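Local coordinates for protein synthesis inhibitor I (Hordeum vulgare, PDB 4FB9), which belongs to the plant ribosome-inactivating protein family and acts as an inhibitor of protein synthesis, at residues 178-183 against 208-213; 6-11 against 60-65. The protein carries 3 engineered substitutions. One frame throughout, in Å; residues are numbered along the deposited sequence.

Interaction 1 of 2, residues 178-183 against 208-213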
loop_
_atom_site.group_PDB
_atom_site.type_symbol
_atom_site.label_atom_id
_atom_site.label_comp_id
_atom_site.label_asym_id
_atom_site.label_seq_id
_atom_site.Cartn_x
_atom_site.Cartn_y
_atom_site.Cartn_z
ATOM N N THR A 178 -1.622 4.591 -0.790
ATOM C CA THR A 178 -0.215 4.976 -0.638
ATOM C C THR A 178 0.490 4.937 -2.002
ATOM O O THR A 178 1.209 5.873 -2.375
ATOM C CB THR A 178 0.502 4.068 0.373
ATOM O OG1 THR A 178 -0.054 4.288 1.680
ATOM C CG2 THR A 178 2.003 4.362 0.414
ATOM N N ARG A 179 0.264 3.857 -2.748
ATOM C CA ARG A 179 0.893 3.689 -4.056
ATOM C C ARG A 179 0.441 4.697 -5.118
ATOM O O ARG A 179 1.229 5.071 -5.989
ATOM C CB ARG A 179 0.638 2.272 -4.572
ATOM C CG ARG A 179 1.367 1.189 -3.808
ATOM C CD ARG A 179 0.775 -0.188 -4.131
ATOM N NE ARG A 179 1.552 -1.276 -3.535
ATOM C CZ ARG A 179 1.014 -2.382 -3.033
ATOM N NH1 ARG A 179 -0.303 -2.540 -3.044
ATOM N NH2 ARG A 179 1.789 -3.326 -2.518
ATOM N N PHE A 180 -0.829 5.110 -5.064
ATOM C CA PHE A 180 -1.450 5.880 -6.157
ATOM C C PHE A 180 -2.143 7.145 -5.702
ATOM O O PHE A 180 -3.036 7.101 -4.853
ATOM C CB PHE A 180 -2.466 5.002 -6.909
ATOM C CG PHE A 180 -1.823 3.848 -7.600
ATOM C CD1 PHE A 180 -1.139 4.047 -8.792
ATOM C CD2 PHE A 180 -1.851 2.578 -7.034
ATOM C CE1 PHE A 180 -0.482 2.979 -9.421
ATOM C CE2 PHE A 180 -1.207 1.513 -7.657
ATOM C CZ PHE A 180 -0.535 1.717 -8.858
ATOM N N GLN A 181 -1.736 8.273 -6.271
ATOM C CA GLN A 181 -2.427 9.536 -6.013
ATOM C C GLN A 181 -3.851 9.520 -6.551
ATOM O O GLN A 181 -4.736 10.203 -6.025
ATOM C CB GLN A 181 -1.658 10.708 -6.621
ATOM C CG GLN A 181 -0.205 10.807 -6.144
ATOM C CD GLN A 181 0.411 12.141 -6.508
ATOM O OE1 GLN A 181 1.288 12.227 -7.384
ATOM N NE2 GLN A 181 -0.047 13.197 -5.849
ATOM N N THR A 182 -4.082 8.750 -7.607
ATOM C CA THR A 182 -5.434 8.617 -8.138
ATOM C C THR A 182 -6.328 7.981 -7.084
ATOM O O THR A 182 -7.404 8.505 -6.769
ATOM C CB THR A 182 -5.435 7.737 -9.385
ATOM O OG1 THR A 182 -4.694 6.545 -9.089
ATOM C CG2 THR A 182 -4.757 8.476 -10.534
ATOM N N VAL A 183 -5.876 6.865 -6.526
ATOM C CA VAL A 183 -6.643 6.179 -5.489
ATOM C C VAL A 183 -6.770 6.996 -4.198
ATOM O O VAL A 183 -7.864 7.091 -3.632
ATOM C CB VAL A 183 -6.076 4.790 -5.161
ATOM C CG1 VAL A 183 -6.843 4.170 -3.985
ATOM C CG2 VAL A 183 -6.172 3.887 -6.393
ATOM N N LYS A 208 -8.331 0.647 -11.549
ATOM C CA LYS A 208 -8.184 -0.805 -11.430
ATOM C C LYS A 208 -6.932 -1.267 -12.173
ATOM O O LYS A 208 -6.148 -2.064 -11.657
ATOM C CB LYS A 208 -9.428 -1.555 -11.929
ATOM C CG LYS A 208 -9.262 -3.079 -11.893
ATOM C CD LYS A 208 -10.566 -3.832 -12.147
ATOM C CE LYS A 208 -11.117 -3.574 -13.535
ATOM N NZ LYS A 208 -12.481 -4.187 -13.708
ATOM N N ALA A 209 -6.718 -0.737 -13.376
ATOM C CA ALA A 209 -5.552 -1.127 -14.166
ATOM C C ALA A 209 -4.261 -0.615 -13.536
ATOM O O ALA A 209 -3.238 -1.295 -13.583
ATOM C CB ALA A 209 -5.680 -0.666 -15.619
ATOM N N GLN A 210 -4.309 0.577 -12.946
ATOM C CA GLN A 210 -3.148 1.093 -12.218
ATOM C C GLN A 210 -2.768 0.167 -11.059
ATOM O O GLN A 210 -1.624 -0.254 -10.954
ATOM C CB GLN A 210 -3.421 2.513 -11.716
ATOM C CG GLN A 210 -3.573 3.554 -12.820
ATOM C CD GLN A 210 -4.424 4.742 -12.379
ATOM O OE1 GLN A 210 -4.595 4.977 -11.187
ATOM N NE2 GLN A 210 -4.933 5.499 -13.336
ATOM N N VAL A 211 -3.739 -0.160 -10.210
ATOM C CA VAL A 211 -3.515 -1.040 -9.067
ATOM C C VAL A 211 -2.947 -2.374 -9.537
ATOM O O VAL A 211 -2.057 -2.937 -8.901
ATOM C CB VAL A 211 -4.814 -1.253 -8.266
ATOM C CG1 VAL A 211 -4.709 -2.448 -7.323
ATOM C CG2 VAL A 211 -5.175 0.020 -7.493
ATOM N N ASN A 212 -3.437 -2.861 -10.674
ATOM C CA ASN A 212 -2.969 -4.149 -11.181
ATOM C C ASN A 212 -1.631 -4.096 -11.915
ATOM O O ASN A 212 -1.092 -5.131 -12.296
ATOM C CB ASN A 212 -4.052 -4.806 -12.055
ATOM C CG ASN A 212 -5.218 -5.324 -11.237
ATOM O OD1 ASN A 212 -5.037 -5.774 -10.103
ATOM N ND2 ASN A 212 -6.429 -5.260 -11.805
ATOM N N GLY A 213 -1.089 -2.898 -12.097
ATOM C CA GLY A 213 0.132 -2.723 -12.862
ATOM C C GLY A 213 1.111 -1.738 -12.244
ATOM O O GLY A 213 1.829 -1.023 -12.942
#
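Phe180 drives its ring against the backbone and side-chain root of Gln210 and Val211, and this is the tight, buried part of the contact. CB of Gln210 sits over one face of the ring, 4.2 Å from its centroid and 27° off the normal, a CH-pi contact. At the far end of the ring, Phe180 CZ lies 3.1 Å from Gln210 O, and Phe180 CE2 comes within 3.7 Å of Val211 CA. That carbonyl is already engaged, since Gly213 N donates to Gln210 O where the chain turns towards helix 214-223. Phe180 is itself a junction: it leaves helical geometry after helix 157-179 and serves as N-cap residue of helix 181-190. The kink between these two helices, within the largely helical part of the ribosome-inactivating protein fold, therefore packs against helix 205-211 through Gln210 and Val211. Trp214 meets the Phe180 ring with its plane steeply inclined. The packing slackens beside it, where Val183 and Val211 touch only through their CG2 methyls, 4.1 Å apart. The partly exposed side belongs to Thr182. With chi1 at 49° its OG1 is tucked between backbone N and carbonyl carbon and donates to Gln210 OE1 at 2.6 Å, tilted 19° from the carbonyl plane. The other end of that amide, Gln210 NE2, is held by Met243 O.

Interaction 2 of 2, residues 6-11 against 60-65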
loop_
_atom_site.group_PDB
_atom_site.type_symbol
_atom_site.label_atom_id
_atom_site.label_comp_id
_atom_site.label_asym_id
_atom_site.label_seq_id
_atom_site.Cartn_x
_atom_site.Cartn_y
_atom_site.Cartn_z
HETATM N N MSE A 6 11.635 -17.023 7.808
HETATM C CA MSE A 6 10.540 -16.206 8.327
HETATM C C MSE A 6 10.954 -14.749 8.283
HETATM O O MSE A 6 12.141 -14.434 8.264
HETATM C CB MSE A 6 10.204 -16.588 9.766
HETATM C CG MSE A 6 9.935 -18.066 9.960
HETATM SE SE MSE A 6 9.247 -18.406 11.741
HETATM C CE MSE A 6 7.393 -17.920 11.423
ATOM N N ALA A 7 9.971 -13.854 8.269
ATOM C CA ALA A 7 10.258 -12.425 8.290
ATOM C C ALA A 7 10.952 -12.019 9.588
ATOM O O ALA A 7 10.811 -12.683 10.619
ATOM C CB ALA A 7 8.977 -11.630 8.105
ATOM N N LYS A 8 11.692 -10.916 9.529
ATOM C CA LYS A 8 12.400 -10.389 10.690
ATOM C C LYS A 8 11.933 -8.960 10.943
ATOM O O LYS A 8 11.567 -8.266 9.997
ATOM C CB LYS A 8 13.918 -10.385 10.434
ATOM C CG LYS A 8 14.514 -11.725 9.976
ATOM C CD LYS A 8 16.011 -11.575 9.680
ATOM C CE LYS A 8 16.611 -12.853 9.083
ATOM N NZ LYS A 8 16.535 -14.026 10.006
ATOM N N ASN A 9 11.936 -8.538 12.207
ATOM C CA ASN A 9 11.612 -7.157 12.591
ATOM C C ASN A 9 10.153 -6.747 12.345
ATOM O O ASN A 9 9.854 -5.554 12.280
ATOM C CB ASN A 9 12.544 -6.147 11.890
ATOM C CG ASN A 9 14.013 -6.443 12.107
ATOM O OD1 ASN A 9 14.454 -6.694 13.234
ATOM N ND2 ASN A 9 14.789 -6.404 11.026
ATOM N N VAL A 10 9.251 -7.718 12.212
ATOM C CA VAL A 10 7.835 -7.415 11.984
ATOM C C VAL A 10 7.261 -6.510 13.076
ATOM O O VAL A 10 6.493 -5.585 12.794
ATOM C CB VAL A 10 6.997 -8.701 11.864
ATOM C CG1 VAL A 10 5.511 -8.373 11.778
ATOM C CG2 VAL A 10 7.425 -9.491 10.642
ATOM N N ASP A 11 7.647 -6.758 14.324
ATOM C CA ASP A 11 7.186 -5.914 15.421
ATOM C C ASP A 11 8.258 -4.902 15.848
ATOM O O ASP A 11 8.250 -4.408 16.972
ATOM C CB ASP A 11 6.698 -6.761 16.605
ATOM C CG ASP A 11 5.674 -6.030 17.476
ATOM O OD1 ASP A 11 5.028 -5.066 16.996
ATOM O OD2 ASP A 11 5.510 -6.428 18.651
ATOM N N PRO A 60 15.381 -12.591 4.231
ATOM C CA PRO A 60 13.912 -12.558 4.296
ATOM C C PRO A 60 13.440 -11.109 4.429
ATOM O O PRO A 60 14.288 -10.247 4.635
ATOM C CB PRO A 60 13.602 -13.315 5.594
ATOM C CG PRO A 60 14.856 -14.067 5.937
ATOM C CD PRO A 60 15.969 -13.214 5.430
ATOM N N PRO A 61 12.122 -10.842 4.317
ATOM C CA PRO A 61 11.692 -9.450 4.511
ATOM C C PRO A 61 12.008 -8.970 5.918
ATOM O O PRO A 61 11.458 -9.508 6.881
ATOM C CB PRO A 61 10.168 -9.519 4.325
ATOM C CG PRO A 61 9.934 -10.758 3.510
ATOM C CD PRO A 61 10.992 -11.723 3.970
ATOM N N SER A 62 12.857 -7.948 6.024
ATOM C CA SER A 62 13.359 -7.466 7.306
ATOM C C SER A 62 13.029 -5.997 7.578
ATOM O O SER A 62 13.403 -5.464 8.627
ATOM C CB SER A 62 14.882 -7.634 7.371
ATOM O OG SER A 62 15.258 -8.975 7.124
ATOM N N ARG A 63 12.353 -5.348 6.628
ATOM C CA ARG A 63 11.991 -3.935 6.757
ATOM C C ARG A 63 10.477 -3.769 6.744
ATOM O O ARG A 63 9.819 -4.091 5.753
ATOM C CB ARG A 63 12.626 -3.111 5.636
ATOM C CG ARG A 63 14.158 -3.128 5.665
ATOM C CD ARG A 63 14.764 -2.271 4.562
ATOM N NE ARG A 63 14.408 -0.868 4.750
ATOM C CZ ARG A 63 13.501 -0.222 4.023
ATOM N NH1 ARG A 63 12.878 -0.840 3.028
ATOM N NH2 ARG A 63 13.226 1.048 4.288
ATOM N N TRP A 64 9.939 -3.257 7.848
ATOM C CA TRP A 64 8.499 -3.198 8.058
ATOM C C TRP A 64 8.088 -1.834 8.578
ATOM O O TRP A 64 8.910 -1.121 9.174
ATOM C CB TRP A 64 8.103 -4.253 9.089
ATOM C CG TRP A 64 8.341 -5.646 8.587
ATOM C CD1 TRP A 64 9.509 -6.361 8.659
ATOM C CD2 TRP A 64 7.392 -6.484 7.911
ATOM N NE1 TRP A 64 9.334 -7.600 8.071
ATOM C CE2 TRP A 64 8.048 -7.695 7.602
ATOM C CE3 TRP A 64 6.049 -6.334 7.547
ATOM C CZ2 TRP A 64 7.405 -8.747 6.942
ATOM C CZ3 TRP A 64 5.415 -7.377 6.890
ATOM C CH2 TRP A 64 6.093 -8.572 6.599
ATOM N N PHE A 65 6.828 -1.464 8.343
ATOM C CA PHE A 65 6.231 -0.348 9.073
ATOM C C PHE A 65 4.859 -0.735 9.591
ATOM O O PHE A 65 4.284 -1.735 9.162
ATOM C CB PHE A 65 6.198 0.961 8.253
ATOM C CG PHE A 65 5.260 0.947 7.067
ATOM C CD1 PHE A 65 5.630 0.340 5.870
ATOM C CD2 PHE A 65 4.041 1.606 7.127
ATOM C CE1 PHE A 65 4.773 0.359 4.753
ATOM C CE2 PHE A 65 3.172 1.628 6.016
ATOM C CZ PHE A 65 3.549 1.005 4.831
HETATM O O HOH W 1 11.226 -3.307 10.541
#
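Val10 and Ala7 both lean on the indole of Trp64. CG2 of Val10 stands over one face, 3.9 Å from the centroid of the five-membered ring and 23° off its normal, a CH-pi contact, while Ala7 CB approaches Trp64 CZ2 obliquely at 3.5 Å. Alongside, the two segments are tied by polar bonds. Lys8 N donates to Pro61 O at 3.0 Å and nearly straight (167°). Within 60-65, Trp64 NE1 reaches the same oxygen from the opposite face of its carbonyl plane; Pro61 O therefore accepts from both segments, although NE1 stands well above that plane, not on a lone pair. The next carbonyl is used differently: Asn9 ND2 meets Ser62 O at 2.9 Å in the carbonyl plane, on a lone pair, with the acceptor close to the amide plane of Asn9. That side chain has CG anti to the carbonyl carbon (chi1 -54°), which swings its amide across to Ser62. The lysine's methylenes pass the hydroxyl of Ser62, and Lys8 CE lies 3.7 Å from Pro60 CD. In the second shell, Ser62 OG donates to Pro60 O from above its carbonyl plane, and a water accepts from Trp64 N and lies within hydrogen-bonding distance of Asn9 O, one of several acceptors it can serve. Further out, Val10 O receives a bond from His66. The N-terminal segment thus lies on the lead-in to strand 64-70, with Val10 and Trp64 also touching strand 78-83 of the mixed sheet, and Ala7 bonded through its backbone to Leu106.

How the interactions relate
From the N terminus, interaction 2 comes first: residues 6-11 lie against 60-65, closing a long loop that contains strand 16-20, helix 25-39 and the small hairpin 45-50. The chain then runs through the rest of the mixed sheet and into the helices before interaction 1 brings 178-183 to 208-213, closing a shorter loop that includes most of helix 181-190. The two loops follow one another and neither nest nor cross. The centres of interaction 1 and interaction 2 are about 25 Å apart, and the two do not touch. Interaction 2 ties the N-terminal segment to the start of strand 64-70; interaction 1, nearer the centre of the molecule, joins the junction of helices 157-179 and 181-190 to helix 205-211.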